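Local coordinates for protein transcobalamin-1 (Homo sapiens, PDB 4KKI) that binds vitamin B12 with femtomolar affinity, also recognises other corrinoids, and protects the vitamin from the acid of the stomach, at residues Y338-N343 and T371-T376; Q390-N395 and T400-L405. All blocks are in the same frame, centred on the assembly; numbering follows the deposited sequence.

Contact 1 (Y338-N343 and T371-T376); sequences YSVRIN and TIFGFT. With NAG (2-acetamido-2-deoxy-beta-D-glucopyranose), chain B; NAG (2-acetamido-2-deoxy-beta-D-glucopyranose), chain D.
Y338, V340 and F373 make a buried apolar contact in the C-terminal beta domain, between strand 333-341 of the five-stranded mixed sheet and the short helical turn 370-373 that leads into strand 375-379. No direct hydrogen bond joins the segments. The F373 ring, its CG anti to the carbonyl carbon (chi1 -65°), swings in toward the strand and presents CD1 to both partners. V340 CG2 meets the edge of this ring, close to its plane, 3.6 Å from F373 CD1. Y338 CE2 comes within 3.8 Å of F373 CD1, the two rings inclined at 57° in an oblique pair with centroids 5.5 Å apart. On the far side of the F373 ring, I372 CG2 sits over the centre of the face, which probably helps hold the ring's tilt. F373 thus extends the packing of helix 358-368 on the sheet, where V361, M362 and A365 touch Y338 and A365 also touches F373, consistent with a ubiquitin-like (beta-grasp) domain. One water bridges the segments, accepting from Y338 OH and donating to F373 O, both at 2.8 Å. N343, just past the strand, carries an N-linked N-acetylglucosamine on ND2; its methyl carbon C8 rests against I342 CG2.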
loop_
_atom_site.group_PDB
_atom_site.type_symbol
_atom_site.label_atom_id
_atom_site.label_comp_id
_atom_site.label_asym_id
_atom_site.label_seq_id
_atom_site.Cartn_x
_atom_site.Cartn_y
_atom_site.Cartn_z
ATOM N N TYR A 338 -6.083 22.474 -17.269
ATOM C CA TYR A 338 -6.571 22.007 -15.974
ATOM C C TYR A 338 -8.089 22.076 -15.873
ATOM O O TYR A 338 -8.685 23.140 -16.043
ATOM C CB TYR A 338 -5.944 22.821 -14.844
ATOM C CG TYR A 338 -6.427 22.441 -13.462
ATOM C CD1 TYR A 338 -6.060 21.231 -12.886
ATOM C CD2 TYR A 338 -7.237 23.299 -12.726
ATOM C CE1 TYR A 338 -6.491 20.882 -11.621
ATOM C CE2 TYR A 338 -7.673 22.957 -11.460
ATOM C CZ TYR A 338 -7.296 21.747 -10.912
ATOM O OH TYR A 338 -7.723 21.400 -9.651
ATOM N N SER A 339 -8.709 20.938 -15.584
ATOM C CA SER A 339 -10.159 20.879 -15.475
ATOM C C SER A 339 -10.616 20.177 -14.201
ATOM O O SER A 339 -9.955 19.261 -13.709
ATOM C CB SER A 339 -10.764 20.196 -16.705
ATOM O OG SER A 339 -10.335 18.851 -16.807
ATOM N N VAL A 340 -11.747 20.625 -13.667
ATOM C CA VAL A 340 -12.372 19.975 -12.523
ATOM C C VAL A 340 -13.741 19.452 -12.932
ATOM O O VAL A 340 -14.660 20.231 -13.184
ATOM C CB VAL A 340 -12.539 20.942 -11.338
ATOM C CG1 VAL A 340 -13.334 20.279 -10.222
ATOM C CG2 VAL A 340 -11.178 21.407 -10.832
ATOM N N ARG A 341 -13.870 18.131 -13.012
ATOM C CA ARG A 341 -15.123 17.512 -13.433
ATOM C C ARG A 341 -15.909 16.915 -12.267
ATOM O O ARG A 341 -15.398 16.089 -11.510
ATOM C CB ARG A 341 -14.871 16.448 -14.507
ATOM C CG ARG A 341 -16.048 15.509 -14.743
ATOM C CD ARG A 341 -15.842 14.631 -15.973
ATOM N NE ARG A 341 -16.172 15.341 -17.206
ATOM C CZ ARG A 341 -15.274 15.824 -18.059
ATOM N NH1 ARG A 341 -13.979 15.664 -17.824
ATOM N NH2 ARG A 341 -15.672 16.461 -19.152
ATOM N N ILE A 342 -17.156 17.353 -12.133
ATOM C CA ILE A 342 -18.088 16.799 -11.159
ATOM C C ILE A 342 -19.244 16.188 -11.943
ATOM O O ILE A 342 -19.268 14.985 -12.204
ATOM C CB ILE A 342 -18.599 17.894 -10.210
ATOM C CG1 ILE A 342 -17.414 18.674 -9.636
ATOM C CG2 ILE A 342 -19.454 17.297 -9.101
ATOM C CD1 ILE A 342 -17.792 19.712 -8.610
ATOM N N ASN A 343 -20.198 17.030 -12.319
ATOM C CA ASN A 343 -21.153 16.697 -13.365
ATOM C C ASN A 343 -20.806 17.576 -14.549
ATOM O O ASN A 343 -20.464 17.097 -15.631
ATOM C CB ASN A 343 -22.581 16.966 -12.903
ATOM C CG ASN A 343 -23.160 15.817 -12.111
ATOM O OD1 ASN A 343 -23.073 14.658 -12.525
ATOM N ND2 ASN A 343 -23.747 16.124 -10.959
ATOM N N THR A 371 -13.773 30.133 -5.768
ATOM C CA THR A 371 -15.133 29.611 -5.784
ATOM C C THR A 371 -15.192 28.286 -6.533
ATOM O O THR A 371 -15.846 27.339 -6.095
ATOM C CB THR A 371 -16.106 30.602 -6.450
ATOM O OG1 THR A 371 -15.925 31.907 -5.884
ATOM C CG2 THR A 371 -17.548 30.157 -6.248
ATOM N N ILE A 372 -14.490 28.226 -7.659
ATOM C CA ILE A 372 -14.573 27.083 -8.561
ATOM C C ILE A 372 -13.406 26.116 -8.369
ATOM O O ILE A 372 -13.583 24.896 -8.400
ATOM C CB ILE A 372 -14.659 27.549 -10.038
ATOM C CG1 ILE A 372 -16.116 27.737 -10.464
ATOM C CG2 ILE A 372 -14.013 26.547 -10.966
ATOM C CD1 ILE A 372 -16.824 28.880 -9.784
ATOM N N PHE A 373 -12.214 26.659 -8.153
ATOM C CA PHE A 373 -11.022 25.828 -8.048
ATOM C C PHE A 373 -10.468 25.750 -6.626
ATOM O O PHE A 373 -9.365 25.250 -6.410
ATOM C CB PHE A 373 -9.951 26.318 -9.024
ATOM C CG PHE A 373 -10.342 26.176 -10.468
ATOM C CD1 PHE A 373 -10.820 24.968 -10.953
ATOM C CD2 PHE A 373 -10.245 27.250 -11.338
ATOM C CE1 PHE A 373 -11.182 24.830 -12.282
ATOM C CE2 PHE A 373 -10.609 27.120 -12.668
ATOM C CZ PHE A 373 -11.079 25.908 -13.140
ATOM N N GLY A 374 -11.236 26.243 -5.661
ATOM C CA GLY A 374 -10.853 26.137 -4.265
ATOM C C GLY A 374 -10.961 24.701 -3.791
ATOM O O GLY A 374 -11.982 24.045 -4.001
ATOM N N PHE A 375 -9.909 24.205 -3.150
ATOM C CA PHE A 375 -9.891 22.812 -2.724
ATOM C C PHE A 375 -9.404 22.633 -1.293
ATOM O O PHE A 375 -8.794 23.529 -0.708
ATOM C CB PHE A 375 -9.044 21.962 -3.680
ATOM C CG PHE A 375 -7.568 22.245 -3.605
ATOM C CD1 PHE A 375 -7.014 23.302 -4.312
ATOM C CD2 PHE A 375 -6.733 21.447 -2.839
ATOM C CE1 PHE A 375 -5.655 23.562 -4.248
ATOM C CE2 PHE A 375 -5.374 21.701 -2.772
ATOM C CZ PHE A 375 -4.835 22.760 -3.477
ATOM N N THR A 376 -9.683 21.458 -0.739
ATOM C CA THR A 376 -9.217 21.098 0.589
ATOM C C THR A 376 -8.344 19.852 0.507
ATOM O O THR A 376 -8.755 18.826 -0.035
ATOM C CB THR A 376 -10.388 20.825 1.550
ATOM O OG1 THR A 376 -11.220 21.989 1.641
ATOM C CG2 THR A 376 -9.872 20.464 2.934
HETATM C C1 NAG B . -24.655 15.066 -10.603
HETATM C C2 NAG B . -24.728 15.404 -9.116
HETATM C C3 NAG B . -25.941 14.797 -8.416
HETATM C C4 NAG B . -27.201 14.880 -9.266
HETATM C C5 NAG B . -26.921 14.405 -10.685
HETATM C C6 NAG B . -28.168 14.501 -11.556
HETATM C C7 NAG B . -23.019 15.592 -7.412
HETATM C C8 NAG B . -21.624 15.234 -6.992
HETATM N N2 NAG B . -23.517 14.945 -8.460
HETATM O O3 NAG B . -26.149 15.476 -7.196
HETATM O O4 NAG B . -28.198 14.060 -8.697
HETATM O O5 NAG B . -25.903 15.202 -11.247
HETATM O O6 NAG B . -28.056 13.605 -12.640
HETATM O O7 NAG B . -23.657 16.444 -6.797
HETATM C C1 NAG D . -14.968 32.359 -11.048
HETATM C C2 NAG D . -15.578 33.730 -10.671
HETATM C C3 NAG D . -17.018 33.958 -11.103
HETATM C C4 NAG D . -17.339 33.264 -12.407
HETATM C C5 NAG D . -16.927 31.821 -12.306
HETATM C C6 NAG D . -17.355 31.066 -13.545
HETATM C C7 NAG D . -14.447 34.544 -8.720
HETATM C C8 NAG D . -14.296 34.452 -7.236
HETATM N N2 NAG D . -15.473 33.890 -9.241
HETATM O O3 NAG D . -17.203 35.359 -11.278
HETATM O O4 NAG D . -18.738 33.345 -12.642
HETATM O O5 NAG D . -15.515 31.828 -12.251
HETATM O O6 NAG D . -16.856 31.757 -14.684
HETATM O O7 NAG D . -13.675 35.179 -9.408
HETATM O O HOH W 1 -7.618 23.599 -7.932
#

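Contact 2 (Q390-N395 and T400-L405)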
loop_
_atom_site.group_PDB
_atom_site.type_symbol
_atom_site.label_atom_id
_atom_site.label_comp_id
_atom_site.label_asym_id
_atom_site.label_seq_id
_atom_site.Cartn_x
_atom_site.Cartn_y
_atom_site.Cartn_z
ATOM N N GLN A 390 -14.536 22.615 -3.956
ATOM C CA GLN A 390 -15.792 23.369 -3.956
ATOM C C GLN A 390 -16.713 22.975 -2.803
ATOM O O GLN A 390 -17.937 23.044 -2.926
ATOM C CB GLN A 390 -16.543 23.198 -5.281
ATOM C CG GLN A 390 -15.821 23.725 -6.505
ATOM C CD GLN A 390 -16.635 23.550 -7.773
ATOM O OE1 GLN A 390 -17.805 23.171 -7.724
ATOM N NE2 GLN A 390 -16.018 23.822 -8.916
ATOM N N GLY A 391 -16.125 22.555 -1.688
ATOM C CA GLY A 391 -16.904 22.117 -0.543
ATOM C C GLY A 391 -17.431 20.702 -0.696
ATOM O O GLY A 391 -18.043 20.158 0.223
ATOM N N LEU A 392 -17.200 20.105 -1.862
ATOM C CA LEU A 392 -17.604 18.726 -2.110
ATOM C C LEU A 392 -16.499 17.768 -1.676
ATOM O O LEU A 392 -15.455 17.673 -2.321
ATOM C CB LEU A 392 -17.945 18.517 -3.588
ATOM C CG LEU A 392 -18.258 17.080 -4.017
ATOM C CD1 LEU A 392 -19.464 16.530 -3.263
ATOM C CD2 LEU A 392 -18.480 17.006 -5.520
ATOM N N CYS A 393 -16.739 17.058 -0.578
ATOM C CA CYS A 393 -15.721 16.200 0.016
ATOM C C CYS A 393 -15.938 14.723 -0.289
ATOM O O CYS A 393 -17.073 14.246 -0.334
ATOM C CB CYS A 393 -15.669 16.416 1.529
ATOM S SG CYS A 393 -15.411 18.140 2.007
ATOM N N ALA A 394 -14.834 14.011 -0.496
ATOM C CA ALA A 394 -14.861 12.570 -0.712
ATOM C C ALA A 394 -15.486 11.856 0.483
ATOM O O ALA A 394 -15.267 12.248 1.629
ATOM C CB ALA A 394 -13.449 12.052 -0.960
ATOM N N ASN A 395 -16.267 10.814 0.213
ATOM C CA ASN A 395 -16.913 10.048 1.275
ATOM C C ASN A 395 -16.664 8.550 1.140
ATOM O O ASN A 395 -16.851 7.971 0.070
ATOM C CB ASN A 395 -18.418 10.332 1.318
ATOM C CG ASN A 395 -19.098 9.692 2.518
ATOM O OD1 ASN A 395 -19.628 8.583 2.431
ATOM N ND2 ASN A 395 -19.085 10.391 3.648
ATOM N N THR A 400 -17.041 7.434 -2.761
ATOM C CA THR A 400 -16.731 8.513 -3.689
ATOM C C THR A 400 -15.369 9.119 -3.381
ATOM O O THR A 400 -14.937 9.131 -2.229
ATOM C CB THR A 400 -17.780 9.633 -3.612
ATOM O OG1 THR A 400 -17.754 10.220 -2.304
ATOM C CG2 THR A 400 -19.169 9.088 -3.892
ATOM N N TYR A 401 -14.698 9.631 -4.409
ATOM C CA TYR A 401 -13.397 10.266 -4.223
ATOM C C TYR A 401 -13.014 11.145 -5.408
ATOM O O TYR A 401 -13.639 11.089 -6.466
ATOM C CB TYR A 401 -12.313 9.214 -3.997
ATOM C CG TYR A 401 -11.894 8.473 -5.249
ATOM C CD1 TYR A 401 -12.732 7.535 -5.839
ATOM C CD2 TYR A 401 -10.656 8.706 -5.835
ATOM C CE1 TYR A 401 -12.351 6.853 -6.981
ATOM C CE2 TYR A 401 -10.265 8.029 -6.976
ATOM C CZ TYR A 401 -11.117 7.103 -7.545
ATOM O OH TYR A 401 -10.733 6.427 -8.679
ATOM N N TRP A 402 -11.980 11.958 -5.219
ATOM C CA TRP A 402 -11.446 12.778 -6.298
ATOM C C TRP A 402 -10.312 12.040 -7.000
ATOM O O TRP A 402 -9.347 11.612 -6.364
ATOM C CB TRP A 402 -10.966 14.132 -5.771
ATOM C CG TRP A 402 -12.076 15.012 -5.273
ATOM C CD1 TRP A 402 -12.441 15.218 -3.973
ATOM C CD2 TRP A 402 -12.968 15.802 -6.067
ATOM N NE1 TRP A 402 -13.503 16.086 -3.909
ATOM C CE2 TRP A 402 -13.847 16.461 -5.186
ATOM C CE3 TRP A 402 -13.111 16.017 -7.444
ATOM C CZ2 TRP A 402 -14.852 17.318 -5.627
ATOM C CZ3 TRP A 402 -14.111 16.869 -7.883
ATOM C CH2 TRP A 402 -14.968 17.509 -6.978
ATOM N N GLU A 403 -10.439 11.890 -8.314
ATOM C CA GLU A 403 -9.463 11.150 -9.107
ATOM C C GLU A 403 -8.608 12.098 -9.940
ATOM O O GLU A 403 -9.116 13.047 -10.537
ATOM C CB GLU A 403 -10.180 10.149 -10.014
ATOM C CG GLU A 403 -9.262 9.249 -10.818
ATOM C CD GLU A 403 -10.023 8.382 -11.804
ATOM O OE1 GLU A 403 -9.456 7.374 -12.275
ATOM O OE2 GLU A 403 -11.189 8.711 -12.110
ATOM N N LEU A 404 -7.305 11.837 -9.975
ATOM C CA LEU A 404 -6.383 12.665 -10.742
ATOM C C LEU A 404 -6.083 12.016 -12.088
ATOM O O LEU A 404 -5.719 10.840 -12.150
ATOM C CB LEU A 404 -5.087 12.881 -9.961
ATOM C CG LEU A 404 -5.237 13.321 -8.503
ATOM C CD1 LEU A 404 -3.871 13.558 -7.888
ATOM C CD2 LEU A 404 -6.114 14.567 -8.381
ATOM N N LEU A 405 -6.244 12.778 -13.167
ATOM C CA LEU A 405 -6.041 12.237 -14.508
ATOM C C LEU A 405 -5.226 13.156 -15.409
ATOM O O LEU A 405 -5.203 14.374 -15.226
ATOM C CB LEU A 405 -7.381 11.924 -15.185
ATOM C CG LEU A 405 -8.326 10.939 -14.493
ATOM C CD1 LEU A 405 -9.314 11.692 -13.619
ATOM C CD2 LEU A 405 -9.051 10.066 -15.505
#
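W402 reaches from strand 400-406 to the short strand 392-393 and joins them through its indole. From CB, with CG anti to the carbonyl carbon (chi1 -67°), the side chain turns toward segment 390-395. CD1 comes within 4.5 Å of A394 CB, a loose apolar touch. The next atom, NE1, donates to L392 O at 3.0 Å; the acceptor lies in the plane of the indole, but the bond is bent, with 143° at the hydrogen. CE2 is also close to L392 O. Further round, CZ2 lies 3.6 Å from L392 CD2, and CH2 also packs on this methyl; the carbonyl thus meets the indole in its plane, the leucine side chain obliquely from off it. An alanine in place of W402 would probably leave L392 O without its indole donor and open a gap beside the L392 side chain. At the other end T400 N donates to N395 O (2.9 Å, N-H...O angle 162°), and N395 N donates to the side-chain oxygen T400 OG1 at 3.0 Å. A394 CB packs 3.7 Å from Y401 CA. W430 meets the W402 indole edge-to-face, and the C388-C393 disulfide ties strand 392-393 to its neighbour. The indole thus links the three-stranded sheet to strand 400-406 of the five-stranded sheet, which, through W402 O and L404 N hydrogen-bonded to cyanocobalamin, forms part of the beta-domain side of the corrinoid site.

Both contacts belong to the C-terminal beta domain, their centres about 9 Å apart, and each joins an element of the five-stranded sheet to the region of the three-stranded one. Contact 1 is buried and apolar, with a water as its polar bridge; contact 2 is partly buried, larger in area and held by direct hydrogen bonds as well as packing. Q390 connects them: its backbone N probably bonds G374 O, and its NE2 probably bonds I372 O. The V340 side chain lies about 4 Å from that of W402, a residue of the cobalamin site. Contact 2 borders the ligand through 400-405; glycan reaches both, at N343 and T371-I372 in contact 1 and at L392 in contact 2.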